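Local coordinates for protein transcriptional regulator (GntR family) (PDB 3DDV) that probably regulates transcription as a GntR-family repressor or activator, its UTRA domain being the type of module that senses small effector molecules in related regulators, at residues 87-92 and 139-144; 118-121 and 125-128. All coordinates share one frame; numbering follows the deposited sequence.

Interaction 1. Residues 87-92 and 139-144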
ATOM      1  N   SER B  87      10.017 -17.224  14.429  1.00 62.43           N
ATOM      2  CA  SER B  87      11.022 -16.889  13.423  1.00 60.99           C
ATOM      3  C   SER B  87      10.519 -15.692  12.628  1.00 59.77           C
ATOM      4  O   SER B  87       9.342 -15.341  12.681  1.00 59.93           O
ATOM      5  CB  SER B  87      11.315 -18.075  12.510  1.00 60.91           C
ATOM      6  OG  SER B  87      10.229 -18.240  11.621  1.00 62.22           O
ATOM      7  N   ASN B  88      11.425 -15.014  11.944  1.00 58.14           N
ATOM      8  CA  ASN B  88      11.020 -13.938  11.070  1.00 56.49           C
ATOM      9  C   ASN B  88      11.877 -13.891   9.791  1.00 54.58           C
ATOM     10  O   ASN B  88      12.981 -14.408   9.732  1.00 54.18           O
ATOM     11  CB  ASN B  88      10.884 -12.632  11.863  1.00 56.62           C
ATOM     12  CG  ASN B  88      12.187 -12.083  12.313  1.00 59.15           C
ATOM     13  OD1 ASN B  88      13.024 -11.684  11.481  1.00 63.48           O
ATOM     14  ND2 ASN B  88      12.381 -12.007  13.637  1.00 60.78           N
ATOM     15  N   GLN B  89      11.302 -13.371   8.733  1.00 52.67           N
ATOM     16  CA  GLN B  89      11.839 -13.525   7.404  1.00 51.84           C
ATOM     17  C   GLN B  89      11.693 -12.221   6.660  1.00 50.38           C
ATOM     18  O   GLN B  89      10.725 -11.514   6.833  1.00 49.53           O
ATOM     19  CB  GLN B  89      11.040 -14.589   6.669  1.00 51.40           C
ATOM     20  CG  GLN B  89      11.436 -15.973   6.979  1.00 51.50           C
ATOM     21  CD  GLN B  89      10.417 -16.964   6.498  1.00 52.26           C
ATOM     22  OE1 GLN B  89       9.209 -16.669   6.542  1.00 55.51           O
ATOM     23  NE2 GLN B  89      10.874 -18.149   6.045  1.00 44.23           N
ATOM     24  N   THR B  90      12.653 -11.918   5.816  1.00 50.07           N
ATOM     25  CA  THR B  90      12.625 -10.703   5.020  1.00 50.31           C
ATOM     26  C   THR B  90      12.938 -11.138   3.622  1.00 50.10           C
ATOM     27  O   THR B  90      14.019 -11.666   3.357  1.00 51.56           O
ATOM     28  CB  THR B  90      13.641  -9.671   5.521  1.00 50.38           C
ATOM     29  OG1 THR B  90      13.437  -9.480   6.924  1.00 51.12           O
ATOM     30  CG2 THR B  90      13.485  -8.306   4.810  1.00 49.21           C
ATOM     31  N   ILE B  91      11.963 -10.962   2.742  1.00 49.46           N
ATOM     32  CA  ILE B  91      12.037 -11.444   1.381  1.00 49.05           C
ATOM     33  C   ILE B  91      12.309 -10.304   0.430  1.00 48.72           C
ATOM     34  O   ILE B  91      11.625  -9.309   0.462  1.00 48.31           O
ATOM     35  CB  ILE B  91      10.735 -12.105   0.994  1.00 49.09           C
ATOM     36  CG1 ILE B  91      10.385 -13.173   2.038  1.00 48.77           C
ATOM     37  CG2 ILE B  91      10.837 -12.714  -0.400  1.00 48.53           C
ATOM     38  CD1 ILE B  91       9.081 -13.789   1.745  1.00 49.36           C
ATOM     39  N   SER B  92      13.341 -10.438  -0.392  1.00 48.65           N
ATOM     40  CA  SER B  92      13.643  -9.423  -1.392  1.00 48.92           C
ATOM     41  C   SER B  92      14.107 -10.107  -2.645  1.00 48.69           C
ATOM     42  O   SER B  92      14.263 -11.308  -2.674  1.00 48.83           O
ATOM     43  CB  SER B  92      14.733  -8.486  -0.881  1.00 48.51           C
ATOM     44  OG  SER B  92      15.872  -9.229  -0.472  1.00 48.47           O
ATOM     45  N   PHE B 139      12.118 -21.412  -8.637  1.00 20.00           N
ATOM     46  CA  PHE B 139      11.556 -21.455  -7.302  1.00 20.00           C
ATOM     47  C   PHE B 139      10.347 -20.573  -7.084  1.00 20.00           C
ATOM     48  O   PHE B 139      10.200 -19.570  -7.716  1.00 59.96           O
ATOM     49  CB  PHE B 139      12.641 -21.093  -6.304  1.00 20.00           C
ATOM     50  CG  PHE B 139      12.216 -21.191  -4.894  1.00 20.00           C
ATOM     51  CD1 PHE B 139      12.055 -22.393  -4.306  1.00 20.00           C
ATOM     52  CD2 PHE B 139      11.984 -20.079  -4.159  1.00 20.00           C
ATOM     53  CE1 PHE B 139      11.667 -22.477  -3.028  1.00 20.00           C
ATOM     54  CE2 PHE B 139      11.599 -20.176  -2.874  1.00 20.00           C
ATOM     55  CZ  PHE B 139      11.442 -21.370  -2.312  1.00 20.00           C
ATOM     56  N   GLU B 140       9.494 -20.988  -6.169  1.00 57.79           N
ATOM     57  CA  GLU B 140       8.372 -20.236  -5.666  1.00 57.81           C
ATOM     58  C   GLU B 140       8.233 -20.377  -4.167  1.00 56.94           C
ATOM     59  O   GLU B 140       8.194 -21.452  -3.680  1.00 56.93           O
ATOM     60  CB  GLU B 140       7.078 -20.794  -6.276  1.00 58.32           C
ATOM     61  CG  GLU B 140       6.928 -20.645  -7.774  1.00 59.77           C
ATOM     62  CD  GLU B 140       6.859 -19.185  -8.238  1.00 62.71           C
ATOM     63  OE1 GLU B 140       6.162 -18.363  -7.608  1.00 64.64           O
ATOM     64  OE2 GLU B 140       7.502 -18.867  -9.255  1.00 65.28           O
ATOM     65  N   PHE B 141       8.069 -19.306  -3.429  1.00 56.96           N
ATOM     66  CA  PHE B 141       7.954 -19.402  -1.985  1.00 57.82           C
ATOM     67  C   PHE B 141       6.471 -19.350  -1.662  1.00 58.49           C
ATOM     68  O   PHE B 141       5.769 -18.437  -2.063  1.00 59.23           O
ATOM     69  CB  PHE B 141       8.762 -18.248  -1.420  1.00 56.48           C
ATOM     70  CG  PHE B 141       8.721 -18.075   0.068  1.00 55.72           C
ATOM     71  CD1 PHE B 141       7.595 -17.577   0.705  1.00 55.21           C
ATOM     72  CD2 PHE B 141       9.864 -18.267   0.820  1.00 53.44           C
ATOM     73  CE1 PHE B 141       7.591 -17.334   2.079  1.00 55.83           C
ATOM     74  CE2 PHE B 141       9.862 -18.076   2.179  1.00 54.39           C
ATOM     75  CZ  PHE B 141       8.727 -17.589   2.817  1.00 56.64           C
ATOM     76  N   TYR B 142       5.980 -20.345  -0.953  1.00 60.30           N
ATOM     77  CA  TYR B 142       4.563 -20.453  -0.677  1.00 61.99           C
ATOM     78  C   TYR B 142       4.199 -19.765   0.627  1.00 63.29           C
ATOM     79  O   TYR B 142       4.643 -20.135   1.665  1.00 62.80           O
ATOM     80  CB  TYR B 142       4.115 -21.927  -0.712  1.00 62.52           C
ATOM     81  CG  TYR B 142       4.404 -22.558  -2.077  1.00 63.41           C
ATOM     82  CD1 TYR B 142       3.448 -22.544  -3.106  1.00 64.00           C
ATOM     83  CD2 TYR B 142       5.663 -23.118  -2.359  1.00 65.36           C
ATOM     84  CE1 TYR B 142       3.738 -23.082  -4.386  1.00 63.03           C
ATOM     85  CE2 TYR B 142       5.968 -23.665  -3.622  1.00 64.21           C
ATOM     86  CZ  TYR B 142       4.997 -23.622  -4.629  1.00 64.94           C
ATOM     87  OH  TYR B 142       5.305 -24.142  -5.867  1.00 65.69           O
ATOM     88  N   LEU B 143       3.395 -18.718   0.566  1.00 65.62           N
ATOM     89  CA  LEU B 143       2.918 -18.102   1.775  1.00 67.74           C
ATOM     90  C   LEU B 143       2.103 -19.050   2.633  1.00 69.39           C
ATOM     91  O   LEU B 143       1.258 -19.730   2.142  1.00 69.58           O
ATOM     92  CB  LEU B 143       2.091 -16.874   1.442  1.00 67.89           C
ATOM     93  CG  LEU B 143       2.957 -15.634   1.287  1.00 69.11           C
ATOM     94  CD1 LEU B 143       3.654 -15.579  -0.074  1.00 70.43           C
ATOM     95  CD2 LEU B 143       2.057 -14.456   1.490  1.00 70.90           C
ATOM     96  N   GLU B 144       2.354 -19.045   3.934  1.00 72.54           N
ATOM     97  CA  GLU B 144       1.712 -19.947   4.892  1.00 74.25           C
ATOM     98  C   GLU B 144       0.243 -19.560   5.019  1.00 75.75           C
ATOM     99  O   GLU B 144      -0.068 -18.399   5.269  1.00 75.96           O
ATOM    100  CB  GLU B 144       2.416 -19.846   6.257  1.00 75.01           C
ATOM    101  CG  GLU B 144       2.785 -21.206   6.893  1.00 78.53           C
ATOM    102  CD  GLU B 144       4.281 -21.603   6.758  1.00 81.51           C
ATOM    103  OE1 GLU B 144       5.137 -20.875   7.326  1.00 82.90           O
ATOM    104  OE2 GLU B 144       4.593 -22.658   6.122  1.00 81.58           O
TER

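Interaction 2. Residues 118-121 and 125-128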
ATOM      1  N   VAL B 118      15.931 -14.906  10.887  1.00 47.34           N
ATOM      2  CA  VAL B 118      16.385 -15.218  12.243  1.00 46.98           C
ATOM      3  C   VAL B 118      15.345 -16.071  12.971  1.00 47.59           C
ATOM      4  O   VAL B 118      14.167 -15.780  12.893  1.00 48.49           O
ATOM      5  CB  VAL B 118      16.615 -13.978  13.083  1.00 45.57           C
ATOM      6  CG1 VAL B 118      17.131 -14.388  14.446  1.00 43.48           C
ATOM      7  CG2 VAL B 118      17.574 -13.076  12.403  1.00 41.77           C
ATOM      8  N   SER B 119      15.786 -17.093  13.688  1.00 48.06           N
ATOM      9  CA  SER B 119      14.892 -17.972  14.407  1.00 48.99           C
ATOM     10  C   SER B 119      15.292 -17.971  15.854  1.00 50.78           C
ATOM     11  O   SER B 119      16.483 -17.852  16.192  1.00 51.04           O
ATOM     12  CB  SER B 119      14.989 -19.408  13.899  1.00 49.20           C
ATOM     13  OG  SER B 119      14.714 -19.477  12.520  1.00 49.66           O
ATOM     14  N   TYR B 120      14.297 -18.138  16.715  1.00 52.36           N
ATOM     15  CA  TYR B 120      14.500 -17.965  18.141  1.00 53.81           C
ATOM     16  C   TYR B 120      13.990 -19.144  18.954  1.00 54.45           C
ATOM     17  O   TYR B 120      13.066 -19.845  18.548  1.00 54.84           O
ATOM     18  CB  TYR B 120      13.756 -16.711  18.602  1.00 53.34           C
ATOM     19  CG  TYR B 120      14.141 -15.466  17.883  1.00 52.23           C
ATOM     20  CD1 TYR B 120      15.054 -14.585  18.435  1.00 52.04           C
ATOM     21  CD2 TYR B 120      13.595 -15.166  16.658  1.00 51.06           C
ATOM     22  CE1 TYR B 120      15.414 -13.418  17.778  1.00 51.37           C
ATOM     23  CE2 TYR B 120      13.957 -14.017  15.984  1.00 52.14           C
ATOM     24  CZ  TYR B 120      14.859 -13.149  16.551  1.00 51.73           C
ATOM     25  OH  TYR B 120      15.214 -12.014  15.881  1.00 53.17           O
ATOM     26  N   PHE B 121      14.549 -19.337  20.140  1.00 55.53           N
ATOM     27  CA  PHE B 121      13.914 -20.250  21.072  1.00 56.46           C
ATOM     28  C   PHE B 121      12.654 -19.609  21.683  1.00 57.56           C
ATOM     29  O   PHE B 121      12.528 -18.364  21.762  1.00 58.10           O
ATOM     30  CB  PHE B 121      14.897 -20.700  22.164  1.00 56.48           C
ATOM     31  CG  PHE B 121      15.947 -21.651  21.664  1.00 55.95           C
ATOM     32  CD1 PHE B 121      15.627 -22.654  20.736  1.00 57.46           C
ATOM     33  CD2 PHE B 121      17.248 -21.560  22.107  1.00 55.91           C
ATOM     34  CE1 PHE B 121      16.600 -23.562  20.277  1.00 56.87           C
ATOM     35  CE2 PHE B 121      18.223 -22.449  21.653  1.00 56.28           C
ATOM     36  CZ  PHE B 121      17.900 -23.454  20.745  1.00 56.73           C
ATOM     37  N   LEU B 125      15.891 -16.418  22.736  1.00 57.62           N
ATOM     38  CA  LEU B 125      17.315 -16.516  22.297  1.00 56.79           C
ATOM     39  C   LEU B 125      17.417 -16.890  20.809  1.00 56.59           C
ATOM     40  O   LEU B 125      16.874 -17.924  20.395  1.00 56.51           O
ATOM     41  CB  LEU B 125      18.041 -17.604  23.089  1.00 56.99           C
ATOM     42  CG  LEU B 125      19.551 -17.817  22.864  1.00 57.32           C
ATOM     43  CD1 LEU B 125      20.338 -16.671  23.450  1.00 51.24           C
ATOM     44  CD2 LEU B 125      20.020 -19.218  23.426  1.00 56.37           C
ATOM     45  N   PRO B 126      18.098 -16.049  20.003  1.00 55.20           N
ATOM     46  CA  PRO B 126      18.413 -16.409  18.620  1.00 54.19           C
ATOM     47  C   PRO B 126      19.236 -17.681  18.522  1.00 52.47           C
ATOM     48  O   PRO B 126      20.161 -17.887  19.315  1.00 52.28           O
ATOM     49  CB  PRO B 126      19.267 -15.248  18.136  1.00 54.04           C
ATOM     50  CG  PRO B 126      18.990 -14.106  19.087  1.00 55.27           C
ATOM     51  CD  PRO B 126      18.565 -14.701  20.373  1.00 55.35           C
ATOM     52  N   PHE B 127      18.932 -18.519  17.546  1.00 50.79           N
ATOM     53  CA  PHE B 127      19.780 -19.646  17.318  1.00 49.66           C
ATOM     54  C   PHE B 127      20.176 -19.839  15.866  1.00 49.26           C
ATOM     55  O   PHE B 127      20.871 -20.785  15.547  1.00 50.61           O
ATOM     56  CB  PHE B 127      19.143 -20.898  17.921  1.00 49.45           C
ATOM     57  CG  PHE B 127      17.966 -21.401  17.175  1.00 49.09           C
ATOM     58  CD1 PHE B 127      18.133 -22.272  16.111  1.00 49.51           C
ATOM     59  CD2 PHE B 127      16.679 -21.039  17.549  1.00 48.80           C
ATOM     60  CE1 PHE B 127      17.033 -22.758  15.411  1.00 50.25           C
ATOM     61  CE2 PHE B 127      15.582 -21.512  16.861  1.00 49.82           C
ATOM     62  CZ  PHE B 127      15.743 -22.373  15.777  1.00 49.75           C
ATOM     63  N   GLU B 128      19.812 -18.930  14.992  1.00 48.37           N
ATOM     64  CA  GLU B 128      19.987 -19.165  13.585  1.00 48.59           C
ATOM     65  C   GLU B 128      19.931 -17.825  12.862  1.00 48.49           C
ATOM     66  O   GLU B 128      19.030 -17.018  13.130  1.00 48.17           O
ATOM     67  CB  GLU B 128      18.819 -20.011  13.138  1.00 48.53           C
ATOM     68  CG  GLU B 128      19.155 -20.974  12.128  1.00 50.32           C
ATOM     69  CD  GLU B 128      17.942 -21.780  11.573  1.00 50.97           C
ATOM     70  OE1 GLU B 128      16.746 -21.291  11.558  1.00 48.10           O
ATOM     71  OE2 GLU B 128      18.268 -22.907  11.085  1.00 55.33           O
TER

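Interaction 1. Residues 87-92 and 139-144
The nearest CA atoms of the two segments, those of I91 and F141, are still 9.6 Å apart, so no strand pairing joins them and side chains alone bridge the gap. Within its own chain, strand 84-95 is an outermost strand of the antiparallel sheet of this UTRA domain, and strand 141-142 belongs to the C-terminal tail. Residues of both segments pair antiparallel with the second subunit, so the sheet continues across the interface; contacts such as N88 and T90 on Y142 of that subunit are consistent with a reciprocal exchange of tails. F141 reaches back to its own chain. With CG anti to the backbone N (chi1 176°), its ring extends toward Q89 and I91, which alternate with T90 and so point to the same side of the strand. I91 supplies the apolar part: its chain is extended to CD1, which sits over one ring face, off-centre toward the rim, in a CH-pi contact 4.1 Å from the F141 ring centroid. Q89, longer and polar, can lay its amide against the ring, the planes 58° apart, while both its ends find weak polar partners: NE2 bonds with Q117 OE1, OE1 with K145 NZ of the second subunit. Q89 OE1 lies at the ring edge, in plane, 3.9 Å from F141 CZ.

Interaction 2. Residues 118-121 and 125-128
This is the closing end of a beta hairpin, where strands 111-121 and 126-135 of the UTRA-domain sheet meet beside their turn. S119, Y120 and F121 face L125 to E128 across it, joined by backbone bonds and packed side chains. The short strand pieces 118-121 and 126-128 run antiparallel but twisted, their directions 131° apart. F121 N gives a hydrogen bond to L125 O (2.7 Å), and F127 N gives one to S119 O (2.9 Å). S119 N bonds to E128 O over a longer 3.3 Å. Between these bonds, Y120 and P126 form a non-hydrogen-bonded pair, a place where proline's missing N-H costs nothing; Y120 CE1 rests 3.9 Å from P126 CG. F127, whose CB points toward the facing strand, places CG between its backbone N and carbonyl carbon (chi1 72°), which brings its ring beside F121. The two rings form an offset stack with planes only 15° apart, F127 CD2 lying over one F121 face, while L125 CD2 meets the F121 edge. H82 also stacks on F121, and L76 and Y73 of helix 72-80 pack on F127. In buried E128, OE1 is hydrogen-bonded to Y73 OH and also accepts from S119 OG at 2.9 Å, nearly along its C-O axis.

In the fold
Strands 84-95 and 111-121 are neighbours in one sheet, so the two contacts, whose centres lie about 17 Å apart, are directly joined: N88 N probably hydrogen-bonds V118 O at 3.0 Å, and S87 packs on S119. Interaction 2 lies inside the subunit, between consecutive strands and under helix 72-80, with no other protein chain touching it. It combines backbone bonds, a ring stack and a buried carboxylate. Interaction 1 is much smaller, 132 against 460 Å² of buried surface, and has no hydrogen bond between its segments. Strand 84-95 pairs with strand 111-121 on one side and the second subunit on the other, where the tail also finds its partner, so only side chains join the segments.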